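Local coordinates for protein fumarate lyase (PDB 3C8T) that belongs to the fumarate lyase family, whose members are largely helical and assemble as tetramers around a core of long, roughly antiparallel helices, at residues A[44-49]-A[201-206]; A[165-170]-A[246-251]; A[366-371]-A[426-431]. All coordinates share one frame; numbering follows the deposited sequence. Where two conformers were deposited one is given.

How the contacts relate
The three contacts illustrate how an elongated helical chain is tied at its ends and its middle. From the N terminus, the loop at 44-49 is the first to be visited, followed by 165-170 on helix 160-185. Contact 1 then closes at 201-206, where helix 204-215 begins, and contact 2 closes at 246-251 on helix 229-255, so these two loops cross. Contact 3 follows in series, closing over 54 intervening residues, from helix 366-377 to the loop before helix 432-440. Contacts 1 and 3 lie on opposite sides of the chain's centre, about 74 Å apart between centres, with contact 2 near the middle. The assembly reconnects the ends: L205 packs on S431 of a neighbouring subunit.

Contact 1 of 3, residues A[44-49]-A[201-206]; sequences LGIIPE and GTRGLD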
loop_
_atom_site.group_PDB
_atom_site.type_symbol
_atom_site.label_atom_id
_atom_site.label_comp_id
_atom_site.label_asym_id
_atom_site.label_seq_id
_atom_site.Cartn_x
_atom_site.Cartn_y
_atom_site.Cartn_z
ATOM N N LEU A 44 18.689 35.582 -25.378
ATOM C CA LEU A 44 17.531 36.468 -25.241
ATOM C C LEU A 44 17.954 37.839 -24.732
ATOM O O LEU A 44 17.111 38.652 -24.366
ATOM C CB LEU A 44 16.480 35.863 -24.288
ATOM C CG LEU A 44 15.805 34.555 -24.727
ATOM C CD1 LEU A 44 15.391 33.727 -23.535
ATOM C CD2 LEU A 44 14.607 34.807 -25.670
ATOM N N GLY A 45 19.265 38.064 -24.663
ATOM C CA GLY A 45 19.837 39.335 -24.194
ATOM C C GLY A 45 19.587 39.634 -22.727
ATOM O O GLY A 45 19.522 40.793 -22.323
ATOM N N ILE A 46 19.453 38.597 -21.910
ATOM C CA ILE A 46 19.068 38.823 -20.518
ATOM C C ILE A 46 20.283 38.943 -19.621
ATOM O O ILE A 46 20.266 39.664 -18.615
ATOM C CB ILE A 46 18.009 37.802 -20.018
ATOM C CG1 ILE A 46 16.655 38.176 -20.621
ATOM C CG2 ILE A 46 17.900 37.807 -18.498
ATOM C CD1 ILE A 46 15.684 37.057 -20.636
ATOM N N ILE A 47 21.340 38.244 -20.007
ATOM C CA ILE A 47 22.634 38.381 -19.362
ATOM C C ILE A 47 23.608 38.639 -20.518
ATOM O O ILE A 47 23.261 38.310 -21.649
ATOM C CB ILE A 47 23.030 37.116 -18.539
ATOM C CG1 ILE A 47 23.192 35.883 -19.444
ATOM C CG2 ILE A 47 22.022 36.848 -17.388
ATOM C CD1 ILE A 47 24.092 34.826 -18.831
ATOM N N PRO A 48 24.775 39.284 -20.257
ATOM C CA PRO A 48 25.854 39.454 -21.246
ATOM C C PRO A 48 26.330 38.175 -21.929
ATOM O O PRO A 48 26.497 37.142 -21.271
ATOM C CB PRO A 48 27.028 40.017 -20.427
ATOM C CG PRO A 48 26.557 40.095 -18.999
ATOM C CD PRO A 48 25.078 40.002 -18.997
ATOM N N GLU A 49 26.606 38.287 -23.226
ATOM C CA GLU A 49 27.087 37.164 -24.023
ATOM C C GLU A 49 28.410 36.595 -23.538
ATOM O O GLU A 49 28.617 35.409 -23.643
ATOM C CB GLU A 49 27.186 37.551 -25.504
ATOM C CG GLU A 49 25.871 37.444 -26.252
ATOM C CD GLU A 49 25.977 37.959 -27.691
ATOM O OE1 GLU A 49 26.017 39.195 -27.903
ATOM O OE2 GLU A 49 26.008 37.116 -28.615
ATOM N N GLY A 201 10.912 39.647 -14.700
ATOM C CA GLY A 201 10.002 40.666 -15.178
ATOM C C GLY A 201 9.015 40.020 -16.114
ATOM O O GLY A 201 8.207 39.181 -15.699
ATOM N N THR A 202 9.118 40.385 -17.392
ATOM C CA THR A 202 8.167 39.922 -18.417
ATOM C C THR A 202 8.776 38.850 -19.314
ATOM O O THR A 202 8.112 38.374 -20.206
ATOM C CB THR A 202 7.629 41.102 -19.341
ATOM O OG1 THR A 202 8.629 41.472 -20.311
ATOM C CG2 THR A 202 7.206 42.324 -18.519
ATOM N N ARG A 203 10.036 38.487 -19.085
ATOM C CA ARG A 203 10.750 37.638 -20.039
ATOM C C ARG A 203 10.775 36.157 -19.613
ATOM O O ARG A 203 11.367 35.298 -20.288
ATOM C CB ARG A 203 12.186 38.154 -20.240
ATOM C CG ARG A 203 12.336 39.655 -20.535
ATOM C CD ARG A 203 11.920 40.027 -21.950
ATOM N NE ARG A 203 12.313 39.049 -22.978
ATOM C CZ ARG A 203 13.522 39.000 -23.547
ATOM N NH1 ARG A 203 13.776 38.096 -24.488
ATOM N NH2 ARG A 203 14.481 39.845 -23.171
ATOM N N GLY A 204 10.136 35.853 -18.498
ATOM C CA GLY A 204 10.217 34.499 -17.933
ATOM C C GLY A 204 9.887 33.348 -18.867
ATOM O O GLY A 204 10.654 32.406 -18.980
ATOM N N LEU A 205 8.750 33.430 -19.547
ATOM C CA LEU A 205 8.322 32.346 -20.464
ATOM C C LEU A 205 9.263 32.147 -21.676
ATOM O O LEU A 205 9.426 31.015 -22.158
ATOM C CB LEU A 205 6.893 32.568 -20.919
ATOM C CG LEU A 205 5.778 31.994 -20.033
ATOM C CD1 LEU A 205 5.910 32.487 -18.665
ATOM C CD2 LEU A 205 4.414 32.423 -20.520
ATOM N N ASP A 206 9.867 33.250 -22.146
ATOM C CA ASP A 206 10.910 33.211 -23.189
ATOM C C ASP A 206 12.114 32.383 -22.735
ATOM O O ASP A 206 12.585 31.500 -23.444
ATOM C CB ASP A 206 11.383 34.636 -23.552
ATOM C CG ASP A 206 10.269 35.504 -24.050
ATOM O OD1 ASP A 206 9.391 34.976 -24.782
ATOM O OD2 ASP A 206 10.254 36.715 -23.699
#
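Bends at chi2 (-74°) and chi3 (-39°) shape the R203 side chain and bring its guanidinium group to the carbonyl oxygen of L44, with D206 within range of its other edge. R203 NH2 donates to L44 O over 3.1 Å; the oxygen lies near the guanidinium plane, and the donor sits almost in line with the carbonyl bond. R203 NH1 adds a weak bond to L44 O at 3.4 Å. R203 NE meets D206 OD2 at 3.2 Å in a nearly straight bond (172°), part of a salt bridge that reaches the carboxylate from its anti side. Held at two edges, the flat group has little freedom to rotate. I46 CD1 lies over one of its faces, offset to the rim, and touches R203 CB at 3.7 Å. L44 slides alongside the arginine, its CB 3.5 Å from R203 NH1, while its CD1 rests 3.6 Å from D206 O. V207 and E210 of helix 204-215 also touch the L44 side chain. The bonded carbonyl belongs to L44, the first residue past helix 23-43. The arginine thus joins the approach to helix 204-215 to the end of helix 23-43, finished by a Schellman motif with G45, of positive phi, at C-prime.

Contact 2 of 3, residues A[165-170]-A[246-251]; sequences AVWLSA and GKLAMD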
loop_
_atom_site.group_PDB
_atom_site.type_symbol
_atom_site.label_atom_id
_atom_site.label_comp_id
_atom_site.label_asym_id
_atom_site.label_seq_id
_atom_site.Cartn_x
_atom_site.Cartn_y
_atom_site.Cartn_z
ATOM N N ALA A 165 3.263 -16.449 -25.704
ATOM C CA ALA A 165 2.621 -15.395 -26.503
ATOM C C ALA A 165 1.756 -14.485 -25.662
ATOM O O ALA A 165 1.648 -13.277 -25.964
ATOM C CB ALA A 165 1.800 -15.975 -27.634
ATOM N N VAL A 166 1.122 -15.070 -24.640
ATOM C CA VAL A 166 0.312 -14.332 -23.685
ATOM C C VAL A 166 1.217 -13.352 -22.883
ATOM O O VAL A 166 0.896 -12.158 -22.753
ATOM C CB VAL A 166 -0.450 -15.317 -22.771
ATOM C CG1 VAL A 166 -0.919 -14.636 -21.440
ATOM C CG2 VAL A 166 -1.630 -15.937 -23.515
ATOM N N TRP A 167 2.326 -13.868 -22.353
ATOM C CA TRP A 167 3.312 -13.058 -21.645
ATOM C C TRP A 167 3.794 -11.938 -22.575
ATOM O O TRP A 167 3.849 -10.783 -22.194
ATOM C CB TRP A 167 4.524 -13.919 -21.269
ATOM C CG TRP A 167 4.279 -15.061 -20.297
ATOM C CD1 TRP A 167 3.239 -15.197 -19.399
ATOM C CD2 TRP A 167 5.156 -16.159 -20.055
ATOM N NE1 TRP A 167 3.400 -16.363 -18.657
ATOM C CE2 TRP A 167 4.574 -16.960 -19.041
ATOM C CE3 TRP A 167 6.371 -16.570 -20.620
ATOM C CZ2 TRP A 167 5.173 -18.133 -18.581
ATOM C CZ3 TRP A 167 6.954 -17.748 -20.177
ATOM C CH2 TRP A 167 6.345 -18.520 -19.161
ATOM N N LEU A 168 4.146 -12.299 -23.807
ATOM C CA LEU A 168 4.598 -11.345 -24.777
ATOM C C LEU A 168 3.590 -10.193 -25.041
ATOM O O LEU A 168 3.997 -9.023 -25.189
ATOM C CB LEU A 168 4.921 -12.077 -26.094
ATOM C CG LEU A 168 5.345 -11.248 -27.317
ATOM C CD1 LEU A 168 6.580 -10.275 -27.017
ATOM C CD2 LEU A 168 5.582 -12.149 -28.553
ATOM N N SER A 169 2.297 -10.525 -25.112
ATOM C CA SER A 169 1.280 -9.562 -25.489
ATOM C C SER A 169 1.199 -8.355 -24.561
ATOM O O SER A 169 0.997 -7.223 -25.027
ATOM C CB SER A 169 -0.088 -10.224 -25.612
ATOM O OG SER A 169 -0.596 -10.532 -24.330
ATOM N N ALA A 170 1.358 -8.620 -23.272
ATOM C CA ALA A 170 1.500 -7.608 -22.215
ATOM C C ALA A 170 2.666 -6.639 -22.462
ATOM O O ALA A 170 2.530 -5.421 -22.244
ATOM C CB ALA A 170 1.696 -8.321 -20.817
ATOM N N GLY A 246 6.108 -10.253 -12.665
ATOM C CA GLY A 246 5.631 -11.152 -11.632
ATOM C C GLY A 246 4.768 -12.326 -12.105
ATOM O O GLY A 246 4.883 -13.406 -11.565
ATOM N N LYS A 247 3.873 -12.096 -13.079
ATOM C CA LYS A 247 2.965 -13.127 -13.586
ATOM C C LYS A 247 3.747 -14.300 -14.194
ATOM O O LYS A 247 3.497 -15.457 -13.867
ATOM C CB LYS A 247 1.993 -12.516 -14.621
ATOM C CG LYS A 247 0.891 -13.502 -15.105
ATOM C CD LYS A 247 1.312 -14.293 -16.394
ATOM C CE LYS A 247 0.156 -15.098 -17.021
ATOM N NZ LYS A 247 -0.181 -16.348 -16.287
ATOM N N LEU A 248 4.710 -13.991 -15.073
ATOM C CA LEU A 248 5.504 -15.012 -15.709
ATOM C C LEU A 248 6.466 -15.660 -14.749
ATOM O O LEU A 248 6.782 -16.840 -14.920
ATOM C CB LEU A 248 6.216 -14.484 -16.949
ATOM C CG LEU A 248 7.318 -13.432 -17.001
ATOM C CD1 LEU A 248 8.679 -13.992 -16.555
ATOM C CD2 LEU A 248 7.386 -12.947 -18.457
ATOM N N ALA A 249 6.878 -14.929 -13.711
ATOM C CA ALA A 249 7.765 -15.479 -12.671
ATOM C C ALA A 249 7.037 -16.466 -11.799
ATOM O O ALA A 249 7.624 -17.442 -11.379
ATOM C CB ALA A 249 8.377 -14.387 -11.812
ATOM N N MET A 250 5.757 -16.187 -11.505
ATOM C CA MET A 250 4.898 -17.123 -10.810
ATOM C C MET A 250 4.810 -18.406 -11.619
ATOM O O MET A 250 4.956 -19.503 -11.058
ATOM C CB MET A 250 3.474 -16.575 -10.593
ATOM C CG MET A 250 3.267 -15.912 -9.226
ATOM S SD MET A 250 3.726 -16.894 -7.731
ATOM C CE MET A 250 2.218 -17.784 -7.392
ATOM N N ASP A 251 4.528 -18.254 -12.920
ATOM C CA ASP A 251 4.291 -19.403 -13.780
ATOM C C ASP A 251 5.548 -20.267 -13.837
ATOM O O ASP A 251 5.491 -21.444 -13.592
ATOM C CB ASP A 251 3.860 -18.969 -15.200
ATOM C CG ASP A 251 2.479 -18.353 -15.235
ATOM O OD1 ASP A 251 1.833 -18.274 -14.174
ATOM O OD2 ASP A 251 2.014 -17.950 -16.326
#
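W167 lays its indole over L248 and points its ring nitrogen at D251, joining two nearly antiparallel helices (162° between their short segments, axes 10.7 Å apart) of the long-helix core characteristic of this lyase family. L248 CB sits 3.6 Å from the centroid of the five-membered W167 ring, 8° off its normal, a CH-pi contact over one face. At the ring edge W167 NE1 donates to D251 OD2 over 3.1 Å. The acceptor lies in the indole plane but is approached on its anti side, tilted out of the carboxylate plane. K247 crosses the ring roughly at a right angle, its CD 3.7 Å from W167 CD1; turns at chi2 and chi4 let the methylene chain pass the indole before its amine reaches the aspartate one helical turn on. K247 NZ forms a salt bridge with D251 OD2 at 2.7 Å, meeting the oxygen at its syn lone pair. Further out, K163 makes a second salt bridge to D251 OD2, and the paired lysines probably stabilise the ionised carboxylate. L134 of helix 104-140 packs on the indole. A neighbouring subunit completes the buried polar set: K247 NZ donates to its H309 and F311 backbone oxygens, and D251 OD1 receives its F311 N.

Contact 3 of 3, residues A[366-371]-A[426-431]; sequences AEAVMM and RNYLGS
Y428 carries this contact, meeting three residues of helix 366-377 by three kinds of interaction. The polar one is at the phenol: Y428 OH donates to E367 OE2 across 2.5 Å, a very short hydrogen bond. OE2 approaches the ring near its plane, at the edge, while the carboxylate stands almost perpendicular to the ring, the two planes 81° apart. The extended glutamate side chain, with CG opposite the backbone N (chi1 -164°), delivers the carboxylate to the hydroxyl, and the two side chains cross at about a right angle.

The second interaction is CH-pi. A368 CB lies 3.6 Å from the centroid of the Y428 ring and 14° off its normal, over one face though offset toward the rim, and touches CE1 at 3.6 Å. The methyl is short enough to let the ring settle close to the helix backbone, with A368 CA 3.9 Å from Y428 CE1. One neighbour over the face and another at the edge together constrain both the tilt of the ring and the place of its hydroxyl.

Plain apolar contact supplies the third. M371 bends at chi3 and brings CE to 4.0 Å from Y428 CE1 at an oblique approach, in one of two deposited conformers, so this is the least certain element.

Beyond the pair, L156 and V365 also pack on the tyrosine, and S199 of a neighbouring subunit touches E367, M371 and Y428. The tyrosine thus pins the loop before helix 432-440 to the first turns of helix 366-377, within the C-terminal helical region matching the adenylosuccinate lyase C-terminus family.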
loop_
_atom_site.group_PDB
_atom_site.type_symbol
_atom_site.label_atom_id
_atom_site.label_comp_id
_atom_site.label_asym_id
_atom_site.label_seq_id
_atom_site.Cartn_x
_atom_site.Cartn_y
_atom_site.Cartn_z
ATOM N N ALA A 366 -12.074 -34.575 -21.892
ATOM C CA ALA A 366 -13.500 -34.923 -21.796
ATOM C C ALA A 366 -14.356 -34.013 -22.693
ATOM O O ALA A 366 -15.227 -34.501 -23.427
ATOM C CB ALA A 366 -13.966 -34.842 -20.362
ATOM N N GLU A 367 -14.099 -32.693 -22.638
ATOM C CA GLU A 367 -14.812 -31.712 -23.485
ATOM C C GLU A 367 -14.843 -32.080 -24.986
ATOM O O GLU A 367 -15.866 -31.889 -25.649
ATOM C CB GLU A 367 -14.204 -30.305 -23.340
ATOM C CG GLU A 367 -15.151 -29.208 -23.874
ATOM C CD GLU A 367 -14.469 -27.837 -24.078
ATOM O OE1 GLU A 367 -14.789 -26.886 -23.299
ATOM O OE2 GLU A 367 -13.632 -27.707 -25.022
ATOM N N ALA A 368 -13.720 -32.579 -25.518
ATOM C CA ALA A 368 -13.638 -33.036 -26.913
ATOM C C ALA A 368 -14.593 -34.215 -27.231
ATOM O O ALA A 368 -15.108 -34.317 -28.349
ATOM C CB ALA A 368 -12.197 -33.427 -27.263
ATOM N N VAL A 369 -14.778 -35.142 -26.283
ATOM C CA VAL A 369 -15.777 -36.200 -26.476
ATOM C C VAL A 369 -17.204 -35.607 -26.455
ATOM O O VAL A 369 -17.997 -35.913 -27.346
ATOM C CB VAL A 369 -15.618 -37.356 -25.471
ATOM C CG1 VAL A 369 -16.623 -38.496 -25.768
ATOM C CG2 VAL A 369 -14.147 -37.880 -25.443
ATOM N N MET A 370 -17.512 -34.757 -25.467
ATOM C CA MET A 370 -18.787 -34.000 -25.424
ATOM C C MET A 370 -19.103 -33.303 -26.762
ATOM O O MET A 370 -20.167 -33.519 -27.342
ATOM C CB MET A 370 -18.779 -32.942 -24.313
ATOM C CG MET A 370 -18.811 -33.470 -22.878
ATOM S SD MET A 370 -18.522 -32.198 -21.596
ATOM C CE MET A 370 -18.134 -33.240 -20.191
ATOM N N MET A 371 -18.178 -32.472 -27.243
ATOM C CA MET A 371 -18.297 -31.782 -28.545
ATOM C C MET A 371 -18.664 -32.787 -29.645
ATOM O O MET A 371 -19.558 -32.567 -30.453
ATOM C CB MET A 371 -16.974 -31.051 -28.885
ATOM C CG MET A 371 -16.922 -30.248 -30.224
ATOM S SD MET A 371 -15.232 -29.921 -30.843
ATOM C CE MET A 371 -14.555 -31.601 -30.807
ATOM N N ARG A 426 -3.267 -34.360 -27.503
ATOM C CA ARG A 426 -2.529 -33.691 -28.593
ATOM C C ARG A 426 -3.453 -33.245 -29.728
ATOM O O ARG A 426 -3.096 -32.350 -30.501
ATOM C CB ARG A 426 -1.385 -34.568 -29.116
ATOM N N ASN A 427 -4.655 -33.819 -29.799
ATOM C CA ASN A 427 -5.612 -33.498 -30.858
ATOM C C ASN A 427 -6.541 -32.348 -30.534
ATOM O O ASN A 427 -7.424 -32.047 -31.329
ATOM C CB ASN A 427 -6.470 -34.725 -31.254
ATOM C CG ASN A 427 -5.632 -35.842 -31.843
ATOM O OD1 ASN A 427 -4.682 -35.573 -32.572
ATOM N ND2 ASN A 427 -5.951 -37.084 -31.512
ATOM N N TYR A 428 -6.363 -31.700 -29.381
ATOM C CA TYR A 428 -7.347 -30.687 -28.942
ATOM C C TYR A 428 -6.746 -29.337 -28.568
ATOM O O TYR A 428 -6.925 -28.861 -27.443
ATOM C CB TYR A 428 -8.131 -31.259 -27.773
ATOM C CG TYR A 428 -9.492 -30.653 -27.579
ATOM C CD1 TYR A 428 -10.407 -30.627 -28.620
ATOM C CD2 TYR A 428 -9.873 -30.114 -26.337
ATOM C CE1 TYR A 428 -11.658 -30.094 -28.440
ATOM C CE2 TYR A 428 -11.135 -29.586 -26.149
ATOM C CZ TYR A 428 -12.029 -29.566 -27.208
ATOM O OH TYR A 428 -13.322 -29.053 -27.049
ATOM N N LEU A 429 -6.051 -28.713 -29.518
ATOM C CA LEU A 429 -5.264 -27.523 -29.217
ATOM C C LEU A 429 -5.885 -26.256 -29.781
ATOM O O LEU A 429 -5.403 -25.134 -29.524
ATOM C CB LEU A 429 -3.797 -27.702 -29.669
ATOM C CG LEU A 429 -2.941 -28.741 -28.889
ATOM C CD1 LEU A 429 -1.672 -28.984 -29.653
ATOM C CD2 LEU A 429 -2.645 -28.276 -27.467
ATOM N N GLY A 430 -6.963 -26.434 -30.534
ATOM C CA GLY A 430 -7.828 -25.343 -30.971
ATOM C C GLY A 430 -7.117 -24.302 -31.797
ATOM O O GLY A 430 -6.462 -24.635 -32.799
ATOM N N SER A 431 -7.225 -23.038 -31.374
ATOM C CA SER A 431 -6.562 -21.950 -32.074
ATOM C C SER A 431 -5.188 -21.570 -31.466
ATOM O O SER A 431 -4.641 -20.520 -31.800
ATOM C CB SER A 431 -7.489 -20.733 -32.106
ATOM O OG SER A 431 -8.574 -20.916 -33.006
#